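Local coordinates for protein transcription termination factor NusA (Planctomyces limnophilus, PDB 4MTN) that probably takes part in both transcription termination and antitermination, binding nascent RNA and the core enzyme of RNA polymerase, at residues L254-V258 with D269-C273; A261-S265 with N298-A302; Q321-V326 with V344-L349; F351-S355 with A380-S384. One frame throughout, in Å; residues are numbered along the deposited sequence.

Following the chain from the N terminus, contact 1 closes the short connection from helix 254-261 to strand 269-273. Contact 2 begins at the end of the same helix and reaches forward to helix 297-306. Their segments alternate along the sequence, so the two loops cross: the first ties helix to edge strand, the second ties the turn after that helix to another helix of a KH-type domain. Contact 3 follows in series and sets the end of helix 337-345 against helix 316-330. Contact 4 then joins helix 351-355 to the long helix 370-399. No loop nests inside another. Contact 1 touches contact 3 through Cys273 and Gly347, while contacts 3 and 4 meet where Phe348 packs beside Asp353.

Contact 1: L254-V258 with D269-C273; sequences LQVLV and DVILC
Gln255 and Val270 provide the one polar tie between this helix and strand. The glutamine does not stretch straight out: CG stands anti to its carbonyl carbon, and the bend at chi2 (-65°) turns the amide toward the strand. NE2 then donates to Val270 O at 3.1 Å, with a fairly straight N-H...O angle of 162°. The acceptor lies close to the plane of the glutamine amide, yet NE2 itself sits above the carbonyl plane of Val270, 36° out of it. The other side of the amide group also does work, OE1 resting 3.5 Å from Val270 CB; the two side chains lie alongside, running opposite ways. NE2 further brushes Leu272 CD1 at 3.6 Å.

The isopropyl group of Val270 is divided between two neighbours. CG1 approaches Leu254 O at 3.9 Å, whereas CG2 faces Val258 CG1 at a looser 4.4 Å. Farther along the strand, Leu254 CD2 and Leu272 CD2 meet methyl to methyl, also at 4.4 Å, which makes the apolar part of the contact light.

A helix laid on a three-stranded sheet fits the KH family. Strand 269-273 lies at the border of that sheet, its backbone bonded to strand 278-282 through Asp269 and Ile271. Helix 254-261 rests on one face, where Leu254 reaches Val279 and Val258 reaches Val281, with Val306 of helix 297-306 alongside.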
loop_
_atom_site.group_PDB
_atom_site.type_symbol
_atom_site.label_atom_id
_atom_site.label_comp_id
_atom_site.label_asym_id
_atom_site.label_seq_id
_atom_site.Cartn_x
_atom_site.Cartn_y
_atom_site.Cartn_z
ATOM N N LEU A 254 24.353 -3.580 -4.259
ATOM C CA LEU A 254 24.080 -2.308 -3.600
ATOM C C LEU A 254 25.200 -1.302 -3.855
ATOM O O LEU A 254 25.029 -0.104 -3.640
ATOM C CB LEU A 254 23.883 -2.507 -2.094
ATOM C CG LEU A 254 22.534 -3.070 -1.635
ATOM C CD1 LEU A 254 22.464 -4.582 -1.820
ATOM C CD2 LEU A 254 22.260 -2.690 -0.188
ATOM N N GLN A 255 26.345 -1.792 -4.318
ATOM C CA GLN A 255 27.455 -0.918 -4.678
ATOM C C GLN A 255 27.132 -0.159 -5.961
ATOM O O GLN A 255 27.767 0.844 -6.283
ATOM C CB GLN A 255 28.745 -1.724 -4.845
ATOM C CG GLN A 255 29.229 -2.386 -3.566
ATOM C CD GLN A 255 29.644 -1.380 -2.509
ATOM O OE1 GLN A 255 30.057 -0.265 -2.825
ATOM N NE2 GLN A 255 29.532 -1.771 -1.244
ATOM N N VAL A 256 26.133 -0.653 -6.683
ATOM C CA VAL A 256 25.677 -0.040 -7.923
ATOM C C VAL A 256 24.336 0.655 -7.713
ATOM O O VAL A 256 24.205 1.856 -7.948
ATOM C CB VAL A 256 25.544 -1.074 -9.055
ATOM C CG1 VAL A 256 25.120 -0.390 -10.345
ATOM C CG2 VAL A 256 26.856 -1.818 -9.248
ATOM N N LEU A 257 23.337 -0.126 -7.313
ATOM C CA LEU A 257 21.976 0.363 -7.108
ATOM C C LEU A 257 21.874 1.595 -6.208
ATOM O O LEU A 257 21.149 2.538 -6.527
ATOM C CB LEU A 257 21.106 -0.755 -6.529
ATOM C CG LEU A 257 19.658 -0.378 -6.215
ATOM C CD1 LEU A 257 18.933 0.068 -7.477
ATOM C CD2 LEU A 257 18.935 -1.540 -5.556
ATOM N N VAL A 258 22.588 1.589 -5.085
ATOM C CA VAL A 258 22.488 2.691 -4.127
ATOM C C VAL A 258 23.025 4.019 -4.684
ATOM O O VAL A 258 22.347 5.039 -4.566
ATOM C CB VAL A 258 23.203 2.355 -2.793
ATOM C CG1 VAL A 258 23.307 3.590 -1.912
ATOM C CG2 VAL A 258 22.474 1.236 -2.067
ATOM N N ASP A 269 31.775 6.453 -1.053
ATOM C CA ASP A 269 31.788 5.091 -0.528
ATOM C C ASP A 269 30.397 4.601 -0.140
ATOM O O ASP A 269 29.553 5.378 0.307
ATOM C CB ASP A 269 32.718 4.994 0.683
ATOM C CG ASP A 269 34.181 4.946 0.294
ATOM O OD1 ASP A 269 34.494 4.409 -0.788
ATOM O OD2 ASP A 269 35.019 5.444 1.076
ATOM N N VAL A 270 30.170 3.303 -0.316
ATOM C CA VAL A 270 28.933 2.666 0.115
ATOM C C VAL A 270 29.243 1.580 1.139
ATOM O O VAL A 270 29.873 0.572 0.818
ATOM C CB VAL A 270 28.159 2.052 -1.067
ATOM C CG1 VAL A 270 26.973 1.243 -0.563
ATOM C CG2 VAL A 270 27.701 3.142 -2.023
ATOM N N ILE A 271 28.798 1.793 2.374
ATOM C CA ILE A 271 29.092 0.871 3.464
ATOM C C ILE A 271 27.833 0.156 3.946
ATOM O O ILE A 271 26.826 0.792 4.256
ATOM C CB ILE A 271 29.746 1.603 4.651
ATOM C CG1 ILE A 271 30.968 2.395 4.176
ATOM C CG2 ILE A 271 30.129 0.616 5.746
ATOM C CD1 ILE A 271 31.628 3.218 5.262
ATOM N N LEU A 272 27.900 -1.170 4.005
ATOM C CA LEU A 272 26.760 -1.978 4.423
ATOM C C LEU A 272 26.834 -2.328 5.908
ATOM O O LEU A 272 27.840 -2.858 6.381
ATOM C CB LEU A 272 26.676 -3.261 3.590
ATOM C CG LEU A 272 26.039 -3.186 2.198
ATOM C CD1 LEU A 272 26.926 -2.444 1.208
ATOM C CD2 LEU A 272 25.716 -4.582 1.687
ATOM N N CYS A 273 25.762 -2.027 6.634
ATOM C CA CYS A 273 25.661 -2.373 8.048
ATOM C C CYS A 273 24.451 -3.273 8.285
ATOM O O CYS A 273 23.388 -2.796 8.685
ATOM C CB CYS A 273 25.560 -1.114 8.912
ATOM S SG CYS A 273 26.890 0.086 8.656
#

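Contact 2: A261-S265 with N298-A302; sequences AMQPS and NVRLA
Ala302 is the small surface on which the turn after helix 254-261 settles. Its CB lies 4.0 Å from Ala261 CB and 3.5 Å from Ala261 O. From the next residue, Met262 SE (modelled as selenomethionine) adds a third touch on the same methyl at 3.8 Å. The selenomethionine chain is bent at both chi2 and chi3, each -60°, and this curl carries CE past the alanine to Val299 CG2, again at 3.8 Å. The two side chains cross at a slant, and CE also comes within 4.1 Å of Asn298 ND2.

Asn298 forms the polar flank of this first shell. With CG anti to the backbone N (chi1 -168°), its amide leans into the turn, where ND2 approaches Met262 O at 3.6 Å. The partner that chiefly positions this amide is Ala291 O, which accepts a hydrogen bond from ND2. Lys209 makes weak hydrogen bonds to Asn298 OD1 and to the carbonyl oxygens of Ala261 and Gln263, a gathering of acceptors that its positive charge would suit.

The turn and helix 297-306 probably belong to one KH-type domain, and most of the contact is buried within it. Helix 285-292 borders Met262 and Ser265; Met262 and Val299 touch Val312, and Val299 and Ala302 touch Ile310, of strand 309-313, while Lys209 belongs to strand 207-214.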
loop_
_atom_site.group_PDB
_atom_site.type_symbol
_atom_site.label_atom_id
_atom_site.label_comp_id
_atom_site.label_asym_id
_atom_site.label_seq_id
_atom_site.Cartn_x
_atom_site.Cartn_y
_atom_site.Cartn_z
ATOM N N ALA A 261 20.429 5.290 -7.008
ATOM C CA ALA A 261 19.241 5.814 -6.347
ATOM C C ALA A 261 19.535 7.139 -5.648
ATOM O O ALA A 261 18.623 7.910 -5.350
ATOM C CB ALA A 261 18.699 4.797 -5.351
HETATM N N MSE A 262 20.814 7.401 -5.396
HETATM C CA MSE A 262 21.228 8.619 -4.707
HETATM C C MSE A 262 21.417 9.789 -5.669
HETATM O O MSE A 262 21.773 10.892 -5.249
HETATM C CB MSE A 262 22.520 8.375 -3.924
HETATM C CG MSE A 262 22.331 7.564 -2.653
HETATM SE SE MSE A 262 21.119 8.422 -1.390
HETATM C CE MSE A 262 22.104 10.079 -1.106
ATOM N N GLN A 263 21.188 9.543 -6.955
ATOM C CA GLN A 263 21.259 10.593 -7.966
ATOM C C GLN A 263 20.254 11.700 -7.649
ATOM O O GLN A 263 19.215 11.434 -7.044
ATOM C CB GLN A 263 21.001 10.013 -9.360
ATOM C CG GLN A 263 22.114 9.116 -9.882
ATOM C CD GLN A 263 23.390 9.879 -10.190
ATOM O OE1 GLN A 263 23.356 11.075 -10.483
ATOM N NE2 GLN A 263 24.523 9.189 -10.129
ATOM N N PRO A 264 20.547 12.946 -8.061
ATOM C CA PRO A 264 21.695 13.444 -8.836
ATOM C C PRO A 264 23.033 13.441 -8.092
ATOM O O PRO A 264 24.077 13.535 -8.737
ATOM C CB PRO A 264 21.291 14.888 -9.173
ATOM C CG PRO A 264 19.820 14.965 -8.913
ATOM C CD PRO A 264 19.576 14.018 -7.791
ATOM N N SER A 265 23.003 13.343 -6.766
ATOM C CA SER A 265 24.222 13.435 -5.966
ATOM C C SER A 265 25.214 12.316 -6.283
ATOM O O SER A 265 24.823 11.208 -6.649
ATOM C CB SER A 265 23.884 13.415 -4.475
ATOM O OG SER A 265 23.371 12.154 -4.083
ATOM N N ASN A 298 15.085 13.150 -1.031
ATOM C CA ASN A 298 15.979 12.328 -1.844
ATOM C C ASN A 298 16.359 11.001 -1.188
ATOM O O ASN A 298 16.032 9.934 -1.706
ATOM C CB ASN A 298 17.248 13.109 -2.187
ATOM C CG ASN A 298 18.084 12.422 -3.252
ATOM O OD1 ASN A 298 17.556 11.921 -4.245
ATOM N ND2 ASN A 298 19.395 12.390 -3.047
ATOM N N VAL A 299 17.060 11.077 -0.059
ATOM C CA VAL A 299 17.485 9.886 0.675
ATOM C C VAL A 299 16.292 9.021 1.074
ATOM O O VAL A 299 16.342 7.792 0.982
ATOM C CB VAL A 299 18.281 10.261 1.943
ATOM C CG1 VAL A 299 18.581 9.025 2.775
ATOM C CG2 VAL A 299 19.566 10.969 1.570
ATOM N N ARG A 300 15.221 9.680 1.509
ATOM C CA ARG A 300 13.993 9.008 1.918
ATOM C C ARG A 300 13.456 8.106 0.811
ATOM O O ARG A 300 13.100 6.953 1.055
ATOM C CB ARG A 300 12.937 10.043 2.312
ATOM C CG ARG A 300 11.758 9.493 3.094
ATOM C CD ARG A 300 10.715 10.578 3.297
ATOM N NE ARG A 300 11.336 11.866 3.592
ATOM C CZ ARG A 300 10.725 13.039 3.459
ATOM N NH1 ARG A 300 9.472 13.090 3.031
ATOM N NH2 ARG A 300 11.369 14.161 3.749
ATOM N N LEU A 301 13.405 8.639 -0.406
ATOM C CA LEU A 301 12.952 7.871 -1.560
ATOM C C LEU A 301 13.976 6.811 -1.952
ATOM O O LEU A 301 13.616 5.706 -2.356
ATOM C CB LEU A 301 12.673 8.797 -2.746
ATOM C CG LEU A 301 11.447 9.702 -2.618
ATOM C CD1 LEU A 301 11.332 10.627 -3.820
ATOM C CD2 LEU A 301 10.185 8.869 -2.458
ATOM N N ALA A 302 15.254 7.154 -1.828
ATOM C CA ALA A 302 16.331 6.228 -2.151
ATOM C C ALA A 302 16.326 5.035 -1.202
ATOM O O ALA A 302 16.731 3.933 -1.572
ATOM C CB ALA A 302 17.672 6.936 -2.105
#

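Contact 3: Q321-V326 with V344-L349; sequences QLDQAV and VSQGFL
Gln321 meets Leu349 through its aliphatic part and not through its flat amide: CG lies 3.6 Å from Leu349 CD1, the two side chains running nearly perpendicular. The aromatic ring of Phe348 likewise leads away from residues 321-326 and packs on Met275, Leu276 and Tyr329, the last farther along the same helix 316-330, so no flat face is stacked across this contact. What joins the segments is an interlocking set of methyl groups.

Val344 stands at its centre. With CG1 anti to the backbone N (chi1 179°), its two branches spread over the helix: CG1 meets Leu322 CD2 at 3.6 Å, while CG2 sits between Ala325 CB at 3.6 Å and Val326 CG2 at 3.7 Å. Replacing Val344 by an alanine removes both branches, which would probably open a gap among Leu322, Ala325 and Val326. Leu349 closes the other side, its CD2 lying 3.8 Å from Leu322 CD2. Between the valine and the leucine, Ala325 has only a methyl to offer, and this lets the backbone come close, Leu349 O being 3.4 Å from Ala325 CB.

The chain can present both Val344 and Leu349 to one helix because it turns sharply between them. Gly347 leaves the helix with a positive phi of 106°, and its N bonds back to Val344 O at 3.2 Å. This is a Schellman motif ending helix 337-345 and redirecting the chain toward helix 351-355: two short helices joined by a tight turn, consistent with the helix-hairpin-helix family to which this region belongs.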
loop_
_atom_site.group_PDB
_atom_site.type_symbol
_atom_site.label_atom_id
_atom_site.label_comp_id
_atom_site.label_asym_id
_atom_site.label_seq_id
_atom_site.Cartn_x
_atom_site.Cartn_y
_atom_site.Cartn_z
ATOM N N GLN A 321 32.555 10.759 14.345
ATOM C CA GLN A 321 31.448 9.975 14.881
ATOM C C GLN A 321 31.946 8.668 15.490
ATOM O O GLN A 321 31.405 8.195 16.489
ATOM C CB GLN A 321 30.418 9.685 13.787
ATOM C CG GLN A 321 28.996 9.534 14.296
ATOM C CD GLN A 321 28.320 10.870 14.527
ATOM O OE1 GLN A 321 28.673 11.873 13.907
ATOM N NE2 GLN A 321 27.341 10.891 15.425
ATOM N N LEU A 322 32.978 8.088 14.884
ATOM C CA LEU A 322 33.546 6.832 15.365
ATOM C C LEU A 322 34.263 7.022 16.699
ATOM O O LEU A 322 34.177 6.172 17.584
ATOM C CB LEU A 322 34.516 6.247 14.334
ATOM C CG LEU A 322 34.000 6.016 12.911
ATOM C CD1 LEU A 322 35.106 5.479 12.017
ATOM C CD2 LEU A 322 32.797 5.088 12.897
ATOM N N ASP A 323 34.969 8.141 16.833
ATOM C CA ASP A 323 35.727 8.435 18.045
ATOM C C ASP A 323 34.814 8.675 19.243
ATOM O O ASP A 323 35.074 8.183 20.340
ATOM C CB ASP A 323 36.630 9.653 17.830
ATOM C CG ASP A 323 37.747 9.387 16.842
ATOM O OD1 ASP A 323 38.257 8.247 16.810
ATOM O OD2 ASP A 323 38.117 10.318 16.096
ATOM N N GLN A 324 33.746 9.434 19.025
ATOM C CA GLN A 324 32.818 9.775 20.096
ATOM C C GLN A 324 31.965 8.579 20.507
ATOM O O GLN A 324 31.589 8.449 21.670
ATOM C CB GLN A 324 31.917 10.937 19.674
ATOM C CG GLN A 324 32.664 12.235 19.420
ATOM C CD GLN A 324 31.751 13.352 18.955
ATOM O OE1 GLN A 324 30.528 13.212 18.959
ATOM N NE2 GLN A 324 32.342 14.469 18.548
ATOM N N ALA A 325 31.666 7.708 19.548
ATOM C CA ALA A 325 30.823 6.544 19.806
ATOM C C ALA A 325 31.506 5.548 20.740
ATOM O O ALA A 325 30.848 4.898 21.553
ATOM C CB ALA A 325 30.442 5.869 18.500
ATOM N N VAL A 326 32.825 5.430 20.622
ATOM C CA VAL A 326 33.592 4.536 21.485
ATOM C C VAL A 326 33.622 5.059 22.919
ATOM O O VAL A 326 33.408 4.304 23.870
ATOM C CB VAL A 326 35.037 4.359 20.977
ATOM C CG1 VAL A 326 35.835 3.487 21.935
ATOM C CG2 VAL A 326 35.039 3.759 19.582
ATOM N N VAL A 344 31.032 -0.036 17.183
ATOM C CA VAL A 344 31.272 1.090 16.288
ATOM C C VAL A 344 31.741 0.613 14.915
ATOM O O VAL A 344 31.358 1.173 13.886
ATOM C CB VAL A 344 32.315 2.060 16.882
ATOM C CG1 VAL A 344 32.572 3.219 15.940
ATOM C CG2 VAL A 344 31.845 2.570 18.230
ATOM N N SER A 345 32.558 -0.434 14.909
ATOM C CA SER A 345 33.070 -1.000 13.667
ATOM C C SER A 345 31.956 -1.647 12.848
ATOM O O SER A 345 32.076 -1.797 11.631
ATOM C CB SER A 345 34.162 -2.029 13.961
ATOM O OG SER A 345 33.633 -3.159 14.632
ATOM N N GLN A 346 30.877 -2.030 13.522
ATOM C CA GLN A 346 29.761 -2.698 12.865
ATOM C C GLN A 346 28.652 -1.718 12.474
ATOM O O GLN A 346 27.606 -2.126 11.968
ATOM C CB GLN A 346 29.199 -3.799 13.763
ATOM C CG GLN A 346 28.643 -4.983 12.996
ATOM C CD GLN A 346 29.724 -5.788 12.301
ATOM O OE1 GLN A 346 30.883 -5.785 12.719
ATOM N NE2 GLN A 346 29.350 -6.481 11.232
ATOM N N GLY A 347 28.882 -0.431 12.715
ATOM C CA GLY A 347 27.952 0.598 12.281
ATOM C C GLY A 347 27.116 1.243 13.371
ATOM O O GLY A 347 26.273 2.095 13.087
ATOM N N PHE A 348 27.344 0.845 14.618
ATOM C CA PHE A 348 26.622 1.431 15.743
ATOM C C PHE A 348 27.307 2.708 16.215
ATOM O O PHE A 348 28.469 2.687 16.619
ATOM C CB PHE A 348 26.511 0.429 16.892
ATOM C CG PHE A 348 25.706 -0.792 16.553
ATOM C CD1 PHE A 348 24.342 -0.825 16.787
ATOM C CD2 PHE A 348 26.313 -1.905 15.995
ATOM C CE1 PHE A 348 23.599 -1.945 16.474
ATOM C CE2 PHE A 348 25.574 -3.027 15.680
ATOM C CZ PHE A 348 24.215 -3.046 15.918
ATOM N N LEU A 349 26.581 3.820 16.162
ATOM C CA LEU A 349 27.150 5.118 16.503
ATOM C C LEU A 349 26.464 5.742 17.715
ATOM O O LEU A 349 27.087 5.931 18.759
ATOM C CB LEU A 349 27.064 6.064 15.304
ATOM C CG LEU A 349 27.828 5.601 14.061
ATOM C CD1 LEU A 349 27.575 6.535 12.886
ATOM C CD2 LEU A 349 29.317 5.491 14.356
#

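Contact 4: F351-S355 with A380-S384; sequences FEDLS and AERES
Ser355 and Ala380 mark the nearest approach of two nearly antiparallel helical segments, their CA atoms 4.8 Å apart. The short axes come within 8.0 Å of each other at 152° between their directions, a spacing made possible by small residues at the meeting point. Ala380 CB nestles against the first backbone, 3.4 Å from Phe351 O, and also touches Ser355 CB at 3.7 Å. Leu354 CB borders the same methyl.

At one end of the interface, Glu383 spans the Phe351 ring. Its CG is turned anti to the backbone N (chi1 -166°) and comes to lie almost on the ring normal, 3.4 Å from the ring centroid, in a CH-pi contact. It is the aliphatic part of the glutamate that covers this face.

Glu352 begins by pointing away, but the bend at chi2 brings its carboxylate back over the second helix. There Ser384 OG donates to Glu352 OE2 at 2.7 Å, reaching it from well above the carboxylate plane, 61° out of it. An alanine in place of Glu352 has no such acceptor and is likely to leave the buried Ser384 hydroxyl without its mate across the interface. Within the first segment, Ser355 OG bonds to Glu352 O at 2.7 Å.

Helix 351-355 thus packs on helix 370-399 in a region of the helix-hairpin-helix family, close packing of small groups and the Phe351 ring being joined by one hydrogen bond across the segments. Glu352 OE1 has a weak second partner in Ser350 OG, and the start of its helix would probably stabilise the charge, whereas nearby Glu388 may oppose it.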
loop_
_atom_site.group_PDB
_atom_site.type_symbol
_atom_site.label_atom_id
_atom_site.label_comp_id
_atom_site.label_asym_id
_atom_site.label_seq_id
_atom_site.Cartn_x
_atom_site.Cartn_y
_atom_site.Cartn_z
ATOM N N PHE A 351 23.230 6.085 20.683
ATOM C CA PHE A 351 22.637 5.180 21.662
ATOM C C PHE A 351 21.325 4.613 21.138
ATOM O O PHE A 351 20.853 3.578 21.609
ATOM C CB PHE A 351 22.413 5.896 22.996
ATOM C CG PHE A 351 23.671 6.098 23.793
ATOM C CD1 PHE A 351 24.154 5.096 24.618
ATOM C CD2 PHE A 351 24.373 7.290 23.715
ATOM C CE1 PHE A 351 25.312 5.277 25.350
ATOM C CE2 PHE A 351 25.532 7.477 24.445
ATOM C CZ PHE A 351 26.002 6.469 25.264
ATOM N N GLU A 352 20.742 5.299 20.161
ATOM C CA GLU A 352 19.535 4.820 19.498
ATOM C C GLU A 352 19.824 3.522 18.755
ATOM O O GLU A 352 19.023 2.588 18.781
ATOM C CB GLU A 352 18.994 5.873 18.525
ATOM C CG GLU A 352 18.297 7.055 19.186
ATOM C CD GLU A 352 19.261 8.035 19.834
ATOM O OE1 GLU A 352 20.489 7.862 19.685
ATOM O OE2 GLU A 352 18.787 8.982 20.496
ATOM N N ASP A 353 20.979 3.473 18.101
ATOM C CA ASP A 353 21.387 2.299 17.341
ATOM C C ASP A 353 21.679 1.123 18.264
ATOM O O ASP A 353 21.433 -0.031 17.915
ATOM C CB ASP A 353 22.619 2.611 16.488
ATOM C CG ASP A 353 22.427 3.835 15.614
ATOM O OD1 ASP A 353 21.271 4.135 15.250
ATOM O OD2 ASP A 353 23.436 4.496 15.289
ATOM N N LEU A 354 22.208 1.424 19.444
ATOM C CA LEU A 354 22.560 0.388 20.404
ATOM C C LEU A 354 21.319 -0.176 21.087
ATOM O O LEU A 354 21.267 -1.359 21.416
ATOM C CB LEU A 354 23.536 0.934 21.449
ATOM C CG LEU A 354 24.070 -0.072 22.470
ATOM C CD1 LEU A 354 24.660 -1.285 21.767
ATOM C CD2 LEU A 354 25.100 0.581 23.376
ATOM N N SER A 355 20.319 0.675 21.292
ATOM C CA SER A 355 19.099 0.265 21.977
ATOM C C SER A 355 18.264 -0.675 21.117
ATOM O O SER A 355 17.521 -1.508 21.636
ATOM C CB SER A 355 18.269 1.489 22.374
ATOM O OG SER A 355 17.910 2.253 21.236
ATOM N N ALA A 380 21.202 2.064 26.869
ATOM C CA ALA A 380 21.102 2.770 25.599
ATOM C C ALA A 380 19.741 3.443 25.454
ATOM O O ALA A 380 19.641 4.541 24.912
ATOM C CB ALA A 380 21.351 1.817 24.442
ATOM N N GLU A 381 18.698 2.781 25.943
ATOM C CA GLU A 381 17.354 3.344 25.911
ATOM C C GLU A 381 17.270 4.592 26.784
ATOM O O GLU A 381 16.734 5.618 26.365
ATOM C CB GLU A 381 16.323 2.310 26.368
ATOM C CG GLU A 381 16.093 1.180 25.379
ATOM C CD GLU A 381 15.125 0.135 25.900
ATOM O OE1 GLU A 381 14.751 0.209 27.089
ATOM O OE2 GLU A 381 14.738 -0.761 25.120
ATOM N N ARG A 382 17.804 4.493 27.998
ATOM C CA ARG A 382 17.821 5.615 28.929
ATOM C C ARG A 382 18.652 6.776 28.396
ATOM O O ARG A 382 18.214 7.927 28.419
ATOM C CB ARG A 382 18.367 5.178 30.290
ATOM C CG ARG A 382 17.360 4.476 31.180
ATOM C CD ARG A 382 17.981 4.109 32.520
ATOM N NE ARG A 382 18.576 5.266 33.187
ATOM C CZ ARG A 382 17.912 6.086 33.996
ATOM N NH1 ARG A 382 16.624 5.881 34.240
ATOM N NH2 ARG A 382 18.533 7.111 34.561
ATOM N N GLU A 383 19.854 6.467 27.921
ATOM C CA GLU A 383 20.777 7.496 27.462
ATOM C C GLU A 383 20.268 8.185 26.201
ATOM O O GLU A 383 20.425 9.395 26.044
ATOM C CB GLU A 383 22.164 6.900 27.217
ATOM C CG GLU A 383 23.254 7.943 27.061
ATOM C CD GLU A 383 23.329 8.895 28.240
ATOM O OE1 GLU A 383 23.117 8.448 29.388
ATOM O OE2 GLU A 383 23.595 10.095 28.018
ATOM N N SER A 384 19.661 7.414 25.305
ATOM C CA SER A 384 19.041 7.985 24.114
ATOM C C SER A 384 17.902 8.914 24.510
ATOM O O SER A 384 17.724 9.983 23.927
ATOM C CB SER A 384 18.524 6.885 23.189
ATOM O OG SER A 384 17.571 7.396 22.276
#